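Local structure of type III pantothenate kinase (Campylobacter jejuni, 2NRH) at residues Thr23-Ile26 against Asp27-Leu30; Leu47-His50 against Leu51-Lys55; Gly178-Leu181 against Ala182-Asp186; Lys200-Ile203 against Lys204-Asn208. The protein probably catalyses the ATP-dependent phosphorylation of pantothenate, the first step of coenzyme A biosynthesis, as a homodimeric kinase of the actin-like ATPase superfamily. The protein carries 2 engineered substitutions. All coordinates share one frame; numbering follows the deposited sequence.

Contact 1 (Thr23-Ile26 against Asp27-Leu30); sequences TLNI and DQFL. Engineered in segment 23-26: N25 (natural residue Ser).
N25 and Q28 meet where the chain turns from the edge strand 21-25 into the short helix 26-30, and the first helical bonds run back from F29 N to N25 O and from L30 N to I26 O (both 2.9 Å). The two residues form a capping box, with N25 as N-cap, although N25 is an engineered residue standing where the natural protein has serine. Its CG sits between the backbone N and the carbonyl carbon (chi1 66°), which folds the amide over the start of the helix. OD1 accepts from Q28 N at 2.7 Å, a nearly straight bond with an N-H...O angle of 173°, and the donor lies almost in line with the side-chain C=O. The return bond runs from N25 N to Q28 OE1 (3.0 Å); it is equally straight at hydrogen, but the donor is tilted out of the plane of the glutamine carbonyl. Gripped in this way, the two amides stack with their planes 15° apart, N25 ND2 lying 3.5 Å from Q28 CD. Thus the first turn of the helix is tied to the end of the strand through both side chains.

On the strand side, L24 lays its CB against Q28 CB, while its backbone pairs with A13 of the neighbouring strand 12-16. The F29 ring turns away into the interior, onto C6 and I8 of strand 4-8 and onto A13, a predicted ATP-site residue. One turn along the helix, I26 CG2 rests 4.0 Å from L30 CD1.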
loop_
_atom_site.group_PDB
_atom_site.type_symbol
_atom_site.label_atom_id
_atom_site.label_comp_id
_atom_site.label_asym_id
_atom_site.label_seq_id
_atom_site.Cartn_x
_atom_site.Cartn_y
_atom_site.Cartn_z
ATOM N N THR B 23 -15.501 19.129 -11.419
ATOM C CA THR B 23 -14.094 19.046 -11.148
ATOM C C THR B 23 -13.275 19.718 -12.224
ATOM O O THR B 23 -13.482 19.448 -13.418
ATOM C CB THR B 23 -13.629 17.589 -10.955
ATOM O OG1 THR B 23 -14.278 17.067 -9.798
ATOM C CG2 THR B 23 -12.141 17.534 -10.699
ATOM N N LEU B 24 -12.382 20.625 -11.800
ATOM C CA LEU B 24 -11.340 21.150 -12.703
ATOM C C LEU B 24 -9.927 20.637 -12.330
ATOM O O LEU B 24 -9.651 20.360 -11.165
ATOM C CB LEU B 24 -11.343 22.686 -12.727
ATOM C CG LEU B 24 -12.686 23.388 -12.805
ATOM C CD1 LEU B 24 -12.489 24.911 -12.542
ATOM C CD2 LEU B 24 -13.339 23.136 -14.142
ATOM N N ASN B 25 -9.027 20.567 -13.302
ATOM C CA ASN B 25 -7.643 20.292 -12.961
ATOM C C ASN B 25 -7.000 21.604 -12.572
ATOM O O ASN B 25 -7.682 22.607 -12.540
ATOM C CB ASN B 25 -6.891 19.558 -14.071
ATOM C CG ASN B 25 -6.712 20.384 -15.322
ATOM O OD1 ASN B 25 -6.573 21.620 -15.285
ATOM N ND2 ASN B 25 -6.705 19.702 -16.453
ATOM N N ILE B 26 -5.706 21.601 -12.283
ATOM C CA ILE B 26 -5.085 22.783 -11.696
ATOM C C ILE B 26 -4.849 23.926 -12.698
ATOM O O ILE B 26 -5.094 25.066 -12.350
ATOM C CB ILE B 26 -3.804 22.475 -10.785
ATOM C CG1 ILE B 26 -4.152 21.552 -9.570
ATOM C CG2 ILE B 26 -3.175 23.783 -10.238
ATOM C CD1 ILE B 26 -5.495 21.866 -8.920
ATOM N N ASP B 27 -4.397 23.601 -13.912
ATOM C CA ASP B 27 -4.375 24.523 -15.042
ATOM C C ASP B 27 -5.742 25.171 -15.276
ATOM O O ASP B 27 -5.862 26.410 -15.334
ATOM C CB ASP B 27 -3.929 23.788 -16.310
ATOM C CG ASP B 27 -2.443 23.350 -16.267
ATOM O OD1 ASP B 27 -1.678 23.903 -15.429
ATOM O OD2 ASP B 27 -2.039 22.447 -17.079
ATOM N N GLN B 28 -6.787 24.352 -15.369
ATOM C CA GLN B 28 -8.160 24.861 -15.483
ATOM C C GLN B 28 -8.502 25.772 -14.309
ATOM O O GLN B 28 -9.161 26.832 -14.475
ATOM C CB GLN B 28 -9.182 23.720 -15.647
ATOM C CG GLN B 28 -9.094 23.020 -17.070
ATOM C CD GLN B 28 -9.600 21.604 -17.094
ATOM O OE1 GLN B 28 -10.025 21.043 -16.070
ATOM N NE2 GLN B 28 -9.548 20.986 -18.271
ATOM N N PHE B 29 -8.050 25.382 -13.110
ATOM C CA PHE B 29 -8.442 26.112 -11.943
ATOM C C PHE B 29 -7.793 27.532 -11.989
ATOM O O PHE B 29 -8.398 28.560 -11.617
ATOM C CB PHE B 29 -8.023 25.367 -10.659
ATOM C CG PHE B 29 -8.146 26.232 -9.402
ATOM C CD1 PHE B 29 -9.381 26.447 -8.822
ATOM C CD2 PHE B 29 -7.040 26.846 -8.861
ATOM C CE1 PHE B 29 -9.518 27.222 -7.709
ATOM C CE2 PHE B 29 -7.161 27.664 -7.706
ATOM C CZ PHE B 29 -8.382 27.856 -7.146
ATOM N N LEU B 30 -6.560 27.565 -12.441
ATOM C CA LEU B 30 -5.839 28.816 -12.443
ATOM C C LEU B 30 -6.455 29.874 -13.413
ATOM O O LEU B 30 -6.259 31.078 -13.223
ATOM C CB LEU B 30 -4.345 28.546 -12.718
ATOM C CG LEU B 30 -3.629 27.769 -11.598
ATOM C CD1 LEU B 30 -2.277 27.213 -12.040
ATOM C CD2 LEU B 30 -3.460 28.630 -10.365
#

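Contact 2 (Leu47-His50 against Leu51-Lys55); sequences LKEH and LKNQK
H50 and Q54 are brought together by two torsions: the imidazole swings out with CG opposite the backbone N (chi1 177°), and the glutamine chain bends at chi2 (-39°), folding its amide back over the ring. Q54 NE2 then lies over one ring face, displaced toward the rim, and comes within 3.3 Å of H50 CE1. Amide and imidazole are nearly parallel, their planes 19° apart. The same NE2 donates to H50 O at 3.0 Å, and this acceptor lies in the plane of the glutamine amide, so a single side-chain nitrogen lies over the rim of the ring and binds the carbonyl of the same residue. H50 O also receives bonds from N53 N and Q54 N; with three donors converging on it, two of them weak, this carbonyl lies near the C-terminal end of the helix.

Further back the bonding is regular, with L51 N reaching L47 O at 3.0 Å and N53 N reaching E49 O at 3.1 Å. The N53 side chain folds back toward E49 O, its CG 3.2 Å away, and its amide plane stands almost perpendicular to the E49 carboxylate. On the inner side of the helix, L51 CD1 lies 4.2 Å from L47 CB.

The helix is the connection of the beta-alpha-beta unit formed with strands 38-42 and 57-59. L51 packs on Y40 and N42 of strand 38-42, and both leucines touch I8 of strand 4-8 and F29 of helix 26-30.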
loop_
_atom_site.group_PDB
_atom_site.type_symbol
_atom_site.label_atom_id
_atom_site.label_comp_id
_atom_site.label_asym_id
_atom_site.label_seq_id
_atom_site.Cartn_x
_atom_site.Cartn_y
_atom_site.Cartn_z
ATOM N N LEU B 47 -0.665 26.973 -4.224
ATOM C CA LEU B 47 -1.710 27.851 -4.717
ATOM C C LEU B 47 -2.074 28.908 -3.726
ATOM O O LEU B 47 -3.003 29.692 -3.966
ATOM C CB LEU B 47 -2.992 27.097 -5.165
ATOM C CG LEU B 47 -3.018 26.017 -6.272
ATOM C CD1 LEU B 47 -4.406 25.487 -6.445
ATOM C CD2 LEU B 47 -2.449 26.463 -7.619
ATOM N N LYS B 48 -1.373 28.915 -2.600
ATOM C CA LYS B 48 -1.628 29.896 -1.550
ATOM C C LYS B 48 -1.522 31.408 -1.944
ATOM O O LYS B 48 -2.399 32.189 -1.601
ATOM C CB LYS B 48 -0.822 29.558 -0.311
ATOM C CG LYS B 48 -1.343 28.306 0.405
ATOM C CD LYS B 48 -0.649 28.160 1.750
ATOM C CE LYS B 48 -0.724 26.720 2.382
ATOM N NZ LYS B 48 -1.988 25.922 2.215
ATOM N N GLU B 49 -0.487 31.796 -2.692
ATOM C CA GLU B 49 -0.330 33.158 -3.209
ATOM C C GLU B 49 -1.460 33.520 -4.188
ATOM O O GLU B 49 -2.076 34.594 -4.139
ATOM C CB GLU B 49 1.000 33.231 -3.957
ATOM C CG GLU B 49 2.073 34.130 -3.338
ATOM C CD GLU B 49 2.254 35.455 -4.109
ATOM O OE1 GLU B 49 1.272 36.237 -4.203
ATOM O OE2 GLU B 49 3.388 35.719 -4.598
ATOM N N HIS B 50 -1.696 32.606 -5.117
ATOM C CA HIS B 50 -2.751 32.793 -6.065
ATOM C C HIS B 50 -4.079 33.050 -5.403
ATOM O O HIS B 50 -4.808 33.917 -5.823
ATOM C CB HIS B 50 -2.875 31.607 -7.008
ATOM C CG HIS B 50 -4.020 31.746 -7.964
ATOM N ND1 HIS B 50 -3.926 32.475 -9.130
ATOM C CD2 HIS B 50 -5.299 31.291 -7.899
ATOM C CE1 HIS B 50 -5.088 32.423 -9.765
ATOM N NE2 HIS B 50 -5.935 31.705 -9.043
ATOM N N LEU B 51 -4.400 32.283 -4.377
ATOM C CA LEU B 51 -5.720 32.378 -3.747
ATOM C C LEU B 51 -5.878 33.709 -3.062
ATOM O O LEU B 51 -6.958 34.292 -3.130
ATOM C CB LEU B 51 -5.965 31.235 -2.772
ATOM C CG LEU B 51 -6.158 29.866 -3.455
ATOM C CD1 LEU B 51 -5.821 28.779 -2.480
ATOM C CD2 LEU B 51 -7.556 29.711 -3.974
ATOM N N LYS B 52 -4.785 34.177 -2.433
ATOM C CA LYS B 52 -4.722 35.474 -1.749
ATOM C C LYS B 52 -4.941 36.655 -2.674
ATOM O O LYS B 52 -5.432 37.672 -2.254
ATOM C CB LYS B 52 -3.388 35.643 -1.052
ATOM C CG LYS B 52 -3.526 36.350 0.280
ATOM C CD LYS B 52 -2.394 37.384 0.594
ATOM C CE LYS B 52 -2.765 38.254 1.831
ATOM N NZ LYS B 52 -3.684 39.437 1.488
ATOM N N ASN B 53 -4.572 36.498 -3.938
ATOM C CA ASN B 53 -4.762 37.517 -4.951
ATOM C C ASN B 53 -6.185 37.564 -5.489
ATOM O O ASN B 53 -6.579 38.580 -6.066
ATOM C CB ASN B 53 -3.745 37.364 -6.102
ATOM C CG ASN B 53 -2.286 37.381 -5.620
ATOM O OD1 ASN B 53 -1.990 37.773 -4.481
ATOM N ND2 ASN B 53 -1.378 36.940 -6.477
ATOM N N GLN B 54 -6.954 36.485 -5.308
ATOM C CA GLN B 54 -8.371 36.427 -5.740
ATOM C C GLN B 54 -9.248 36.871 -4.586
ATOM O O GLN B 54 -9.477 36.109 -3.653
ATOM C CB GLN B 54 -8.796 35.017 -6.135
ATOM C CG GLN B 54 -7.881 34.261 -7.108
ATOM C CD GLN B 54 -7.287 35.148 -8.210
ATOM O OE1 GLN B 54 -8.012 35.742 -8.984
ATOM N NE2 GLN B 54 -5.959 35.205 -8.288
ATOM N N LYS B 55 -9.728 38.106 -4.649
ATOM C CA LYS B 55 -10.522 38.686 -3.548
ATOM C C LYS B 55 -11.881 38.037 -3.379
ATOM O O LYS B 55 -12.414 38.031 -2.292
ATOM C CB LYS B 55 -10.660 40.207 -3.703
ATOM C CG LYS B 55 -9.289 40.893 -3.782
ATOM C CD LYS B 55 -9.328 42.333 -4.368
ATOM C CE LYS B 55 -7.869 42.773 -4.682
ATOM N NZ LYS B 55 -7.742 44.165 -5.182
#

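Contact 3 (Gly178-Leu181 against Ala182-Asp186); sequences GQFL and ANYFD
F180 and Y184 form a T-shaped, edge-to-face pair at the end of helix 178-182, the tyrosine edge turned to the phenylalanine face, with centroids 5.6 Å apart and planes at 66°. The closest approach is made by the phenol oxygen, Y184 OH lying 3.6 Å from F180 CZ. The F185 ring turns its edge to L181 O. F180 also makes an edge-to-face pair with F155 of helix 146-165, and F185 stacks on Y159 of the same helix.

Aliphatic-to-aromatic packing is lighter: L181 CD2 approaches Y184 CE2 to 4.4 Å, and L181 and A182 both lie on F173 of strand 171-174.

Backbone bonds lead from the helix into a type I beta turn from A182 to F185, closed by F185 N to A182 O (2.7 Å), and on to strand 188-190, beside strand 171-174 in the second five-stranded sheet. A182 N binds G178 O at 2.7 Å, N183 N binds Q179 O at 3.0 Å, and Y184 N meets L181 O from well above the carbonyl plane (3.2 Å).

Q179 bends at chi2 (58°), bringing NE2 to N183 OD1 in a short but weak bond with an N-H...O angle of only 120°. An exposed amide pair thus stands apart from a ring side packed on helix 146-165, consistent with the rings contributing more than the weak, bent amide bond to holding this turn.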
loop_
_atom_site.group_PDB
_atom_site.type_symbol
_atom_site.label_atom_id
_atom_site.label_comp_id
_atom_site.label_asym_id
_atom_site.label_seq_id
_atom_site.Cartn_x
_atom_site.Cartn_y
_atom_site.Cartn_z
ATOM N N GLY B 178 -14.419 5.582 -3.027
ATOM C CA GLY B 178 -15.101 5.341 -1.745
ATOM C C GLY B 178 -16.243 4.316 -1.830
ATOM O O GLY B 178 -16.336 3.425 -0.956
ATOM N N GLN B 179 -17.067 4.418 -2.896
ATOM C CA GLN B 179 -18.243 3.520 -3.089
ATOM C C GLN B 179 -17.808 2.044 -3.204
ATOM O O GLN B 179 -18.339 1.148 -2.508
ATOM C CB GLN B 179 -19.142 3.947 -4.279
ATOM C CG GLN B 179 -20.435 3.053 -4.435
ATOM C CD GLN B 179 -21.330 3.045 -3.188
ATOM O OE1 GLN B 179 -22.078 3.972 -2.962
ATOM N NE2 GLN B 179 -21.236 1.994 -2.371
ATOM N N PHE B 180 -16.789 1.833 -4.037
ATOM C CA PHE B 180 -16.138 0.559 -4.162
ATOM C C PHE B 180 -15.689 -0.041 -2.813
ATOM O O PHE B 180 -15.988 -1.212 -2.484
ATOM C CB PHE B 180 -14.986 0.699 -5.117
ATOM C CG PHE B 180 -14.108 -0.476 -5.127
ATOM C CD1 PHE B 180 -14.552 -1.685 -5.660
ATOM C CD2 PHE B 180 -12.836 -0.404 -4.602
ATOM C CE1 PHE B 180 -13.728 -2.770 -5.658
ATOM C CE2 PHE B 180 -12.060 -1.492 -4.587
ATOM C CZ PHE B 180 -12.494 -2.665 -5.122
ATOM N N LEU B 181 -15.010 0.763 -2.001
ATOM C CA LEU B 181 -14.567 0.279 -0.680
ATOM C C LEU B 181 -15.741 0.083 0.294
ATOM O O LEU B 181 -15.768 -0.891 1.031
ATOM C CB LEU B 181 -13.533 1.208 -0.080
ATOM C CG LEU B 181 -12.195 1.258 -0.841
ATOM C CD1 LEU B 181 -11.344 2.263 -0.114
ATOM C CD2 LEU B 181 -11.496 -0.141 -0.920
ATOM N N ALA B 182 -16.720 0.991 0.250
ATOM C CA ALA B 182 -17.905 0.900 1.098
ATOM C C ALA B 182 -18.635 -0.476 0.934
ATOM O O ALA B 182 -18.954 -1.152 1.929
ATOM C CB ALA B 182 -18.815 2.039 0.789
ATOM N N ASN B 183 -18.826 -0.901 -0.323
ATOM C CA ASN B 183 -19.485 -2.156 -0.672
ATOM C C ASN B 183 -18.933 -3.371 0.031
ATOM O O ASN B 183 -19.644 -4.339 0.167
ATOM C CB ASN B 183 -19.577 -2.357 -2.180
ATOM C CG ASN B 183 -20.379 -1.273 -2.846
ATOM O OD1 ASN B 183 -21.089 -0.552 -2.167
ATOM N ND2 ASN B 183 -20.237 -1.100 -4.164
ATOM N N TYR B 184 -17.722 -3.341 0.555
ATOM C CA TYR B 184 -17.266 -4.501 1.340
ATOM C C TYR B 184 -17.811 -4.523 2.783
ATOM O O TYR B 184 -17.436 -5.396 3.580
ATOM C CB TYR B 184 -15.762 -4.501 1.483
ATOM C CG TYR B 184 -14.944 -4.816 0.261
ATOM C CD1 TYR B 184 -15.075 -6.028 -0.428
ATOM C CD2 TYR B 184 -13.971 -3.919 -0.164
ATOM C CE1 TYR B 184 -14.276 -6.313 -1.543
ATOM C CE2 TYR B 184 -13.161 -4.195 -1.263
ATOM C CZ TYR B 184 -13.312 -5.391 -1.944
ATOM O OH TYR B 184 -12.506 -5.594 -3.030
ATOM N N PHE B 185 -18.631 -3.540 3.148
ATOM C CA PHE B 185 -19.009 -3.381 4.553
ATOM C C PHE B 185 -20.497 -3.199 4.692
ATOM O O PHE B 185 -21.138 -2.529 3.876
ATOM C CB PHE B 185 -18.296 -2.160 5.195
ATOM C CG PHE B 185 -16.778 -2.316 5.348
ATOM C CD1 PHE B 185 -16.241 -2.998 6.422
ATOM C CD2 PHE B 185 -15.916 -1.746 4.438
ATOM C CE1 PHE B 185 -14.866 -3.158 6.548
ATOM C CE2 PHE B 185 -14.541 -1.888 4.560
ATOM C CZ PHE B 185 -14.012 -2.596 5.609
ATOM N N ASP B 186 -21.071 -3.784 5.734
ATOM C CA ASP B 186 -22.423 -3.353 6.097
ATOM C C ASP B 186 -22.342 -2.340 7.218
ATOM O O ASP B 186 -21.337 -2.281 7.934
ATOM C CB ASP B 186 -23.352 -4.515 6.408
ATOM C CG ASP B 186 -22.948 -5.261 7.622
ATOM O OD1 ASP B 186 -23.487 -4.892 8.702
ATOM O OD2 ASP B 186 -22.124 -6.208 7.511
#

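Contact 4 (Lys200-Ile203 against Lys204-Asn208); sequences KKII and KENPN
I202 and N206 make the close-fitting part of the contact. Their side chains run alongside each other and point the same way, with I202 CG2 3.9 Å from N206 ND2. That nitrogen bonds to I202 O at 2.5 Å, shorter than expected and so less certain in length; the bond lies in the plane of both the backbone carbonyl and the asparagine amide and would orient the amide. A weak bond from E205 N reaches the same oxygen. I202 is buried and packs on Y63, F64 and Y82, and N206 also leans on Y63.

This is the C-terminus of helix 194-204, with a side-chain amide bonded to a carbonyl of its last turn. K204 N reaches K200 O at 3.1 Å in regular helical fashion, but the bond from N206 N to I203 O is long and weak (3.4 Å).

Looser packing characterises exposed K204. Its CG is set between the backbone N and the carbonyl carbon (chi1 77°) and comes to 3.1 Å from K201 O, and the chain bends further on, at chi3 and chi4. K201 and E205 cross with opposite charges near each other, but short of a salt bridge, and the position of E205 OE2 is doubtful. Both are held by Y82: K201 NZ donates to Y82 O, and the lysine makes a cation-pi contact with the Y82 ring, while E205 OE1 bonds weakly to the Y82 hydroxyl.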
loop_
_atom_site.group_PDB
_atom_site.type_symbol
_atom_site.label_atom_id
_atom_site.label_comp_id
_atom_site.label_asym_id
_atom_site.label_seq_id
_atom_site.Cartn_x
_atom_site.Cartn_y
_atom_site.Cartn_z
ATOM N N LYS B 200 -20.386 23.163 4.281
ATOM C CA LYS B 200 -21.752 23.646 4.433
ATOM C C LYS B 200 -21.997 23.984 5.902
ATOM O O LYS B 200 -22.520 25.053 6.216
ATOM C CB LYS B 200 -22.765 22.569 3.976
ATOM C CG LYS B 200 -23.799 23.095 2.989
ATOM C CD LYS B 200 -23.828 22.249 1.717
ATOM C CE LYS B 200 -24.488 22.999 0.525
ATOM N NZ LYS B 200 -25.120 22.059 -0.505
ATOM N N LYS B 201 -21.598 23.067 6.789
ATOM C CA LYS B 201 -21.741 23.243 8.234
ATOM C C LYS B 201 -21.012 24.451 8.728
ATOM O O LYS B 201 -21.535 25.158 9.593
ATOM C CB LYS B 201 -21.300 22.006 9.011
ATOM C CG LYS B 201 -21.397 22.148 10.547
ATOM C CD LYS B 201 -21.177 20.813 11.305
ATOM C CE LYS B 201 -20.498 21.057 12.733
ATOM N NZ LYS B 201 -20.234 19.829 13.618
ATOM N N ILE B 202 -19.819 24.719 8.203
ATOM C CA ILE B 202 -19.094 25.923 8.656
ATOM C C ILE B 202 -19.875 27.210 8.396
ATOM O O ILE B 202 -19.828 28.152 9.204
ATOM C CB ILE B 202 -17.676 26.046 8.043
ATOM C CG1 ILE B 202 -16.686 25.178 8.830
ATOM C CG2 ILE B 202 -17.217 27.542 7.917
ATOM C CD1 ILE B 202 -16.908 25.105 10.286
ATOM N N ILE B 203 -20.580 27.225 7.269
ATOM C CA ILE B 203 -21.290 28.398 6.803
ATOM C C ILE B 203 -22.569 28.581 7.590
ATOM O O ILE B 203 -22.955 29.708 7.876
ATOM C CB ILE B 203 -21.547 28.326 5.299
ATOM C CG1 ILE B 203 -20.236 28.557 4.559
ATOM C CG2 ILE B 203 -22.468 29.433 4.837
ATOM C CD1 ILE B 203 -20.049 27.735 3.324
ATOM N N LYS B 204 -23.202 27.477 7.982
ATOM C CA LYS B 204 -24.424 27.550 8.761
ATOM C C LYS B 204 -24.125 27.951 10.196
ATOM O O LYS B 204 -25.048 28.257 10.952
ATOM C CB LYS B 204 -25.228 26.234 8.701
ATOM C CG LYS B 204 -24.682 25.086 9.573
ATOM C CD LYS B 204 -25.760 24.047 10.026
ATOM C CE LYS B 204 -26.218 24.334 11.487
ATOM N NZ LYS B 204 -25.242 23.785 12.528
ATOM N N GLU B 205 -22.838 27.965 10.546
ATOM C CA GLU B 205 -22.345 28.251 11.914
ATOM C C GLU B 205 -21.750 29.652 12.049
ATOM O O GLU B 205 -21.461 30.115 13.149
ATOM C CB GLU B 205 -21.270 27.246 12.340
ATOM C CG GLU B 205 -21.744 25.833 12.470
ATOM C CD GLU B 205 -20.698 24.858 13.064
ATOM O OE1 GLU B 205 -19.459 25.154 13.147
ATOM O OE2 GLU B 205 -21.140 23.760 13.455
ATOM N N ASN B 206 -21.491 30.274 10.907
ATOM C CA ASN B 206 -20.969 31.623 10.832
ATOM C C ASN B 206 -21.748 32.238 9.667
ATOM O O ASN B 206 -21.221 32.353 8.576
ATOM C CB ASN B 206 -19.457 31.648 10.533
ATOM C CG ASN B 206 -18.634 30.676 11.399
ATOM O OD1 ASN B 206 -17.928 31.096 12.314
ATOM N ND2 ASN B 206 -18.685 29.380 11.077
ATOM N N PRO B 207 -23.030 32.580 9.880
ATOM C CA PRO B 207 -23.833 33.122 8.766
ATOM C C PRO B 207 -23.395 34.516 8.269
ATOM O O PRO B 207 -23.716 34.873 7.114
ATOM C CB PRO B 207 -25.259 33.152 9.328
ATOM C CG PRO B 207 -25.198 32.271 10.598
ATOM C CD PRO B 207 -23.824 32.461 11.119
ATOM N N ASN B 208 -22.660 35.259 9.118
ATOM C CA ASN B 208 -22.036 36.543 8.743
ATOM C C ASN B 208 -21.115 36.401 7.497
ATOM O O ASN B 208 -20.847 37.383 6.778
ATOM C CB ASN B 208 -21.250 37.171 9.925
ATOM C CG ASN B 208 -22.072 37.251 11.279
ATOM O OD1 ASN B 208 -21.526 37.008 12.372
ATOM N ND2 ASN B 208 -23.360 37.603 11.192
#

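Overall arrangement
The helices of contacts 1 and 2 pack side by side on the sheet that contains strand 4-8, and they touch directly: L30 CD2 lies 3.6 Å from L47 CD2. Contacts 3 and 4 stand apart from them and from each other, their centres about 30 Å apart; contact 3 packs against strand 171-174 of the second sheet. Contacts 1 and 4 lie at the surface, whereas contacts 2 and 3 are partly buried. Contact 1 caps a helix start by reciprocal amide bonds; the others finish helices, contacts 2 and 4 with a side-chain amide on a carbonyl, while contact 3 ends in a backbone beta turn packed by aromatic rings.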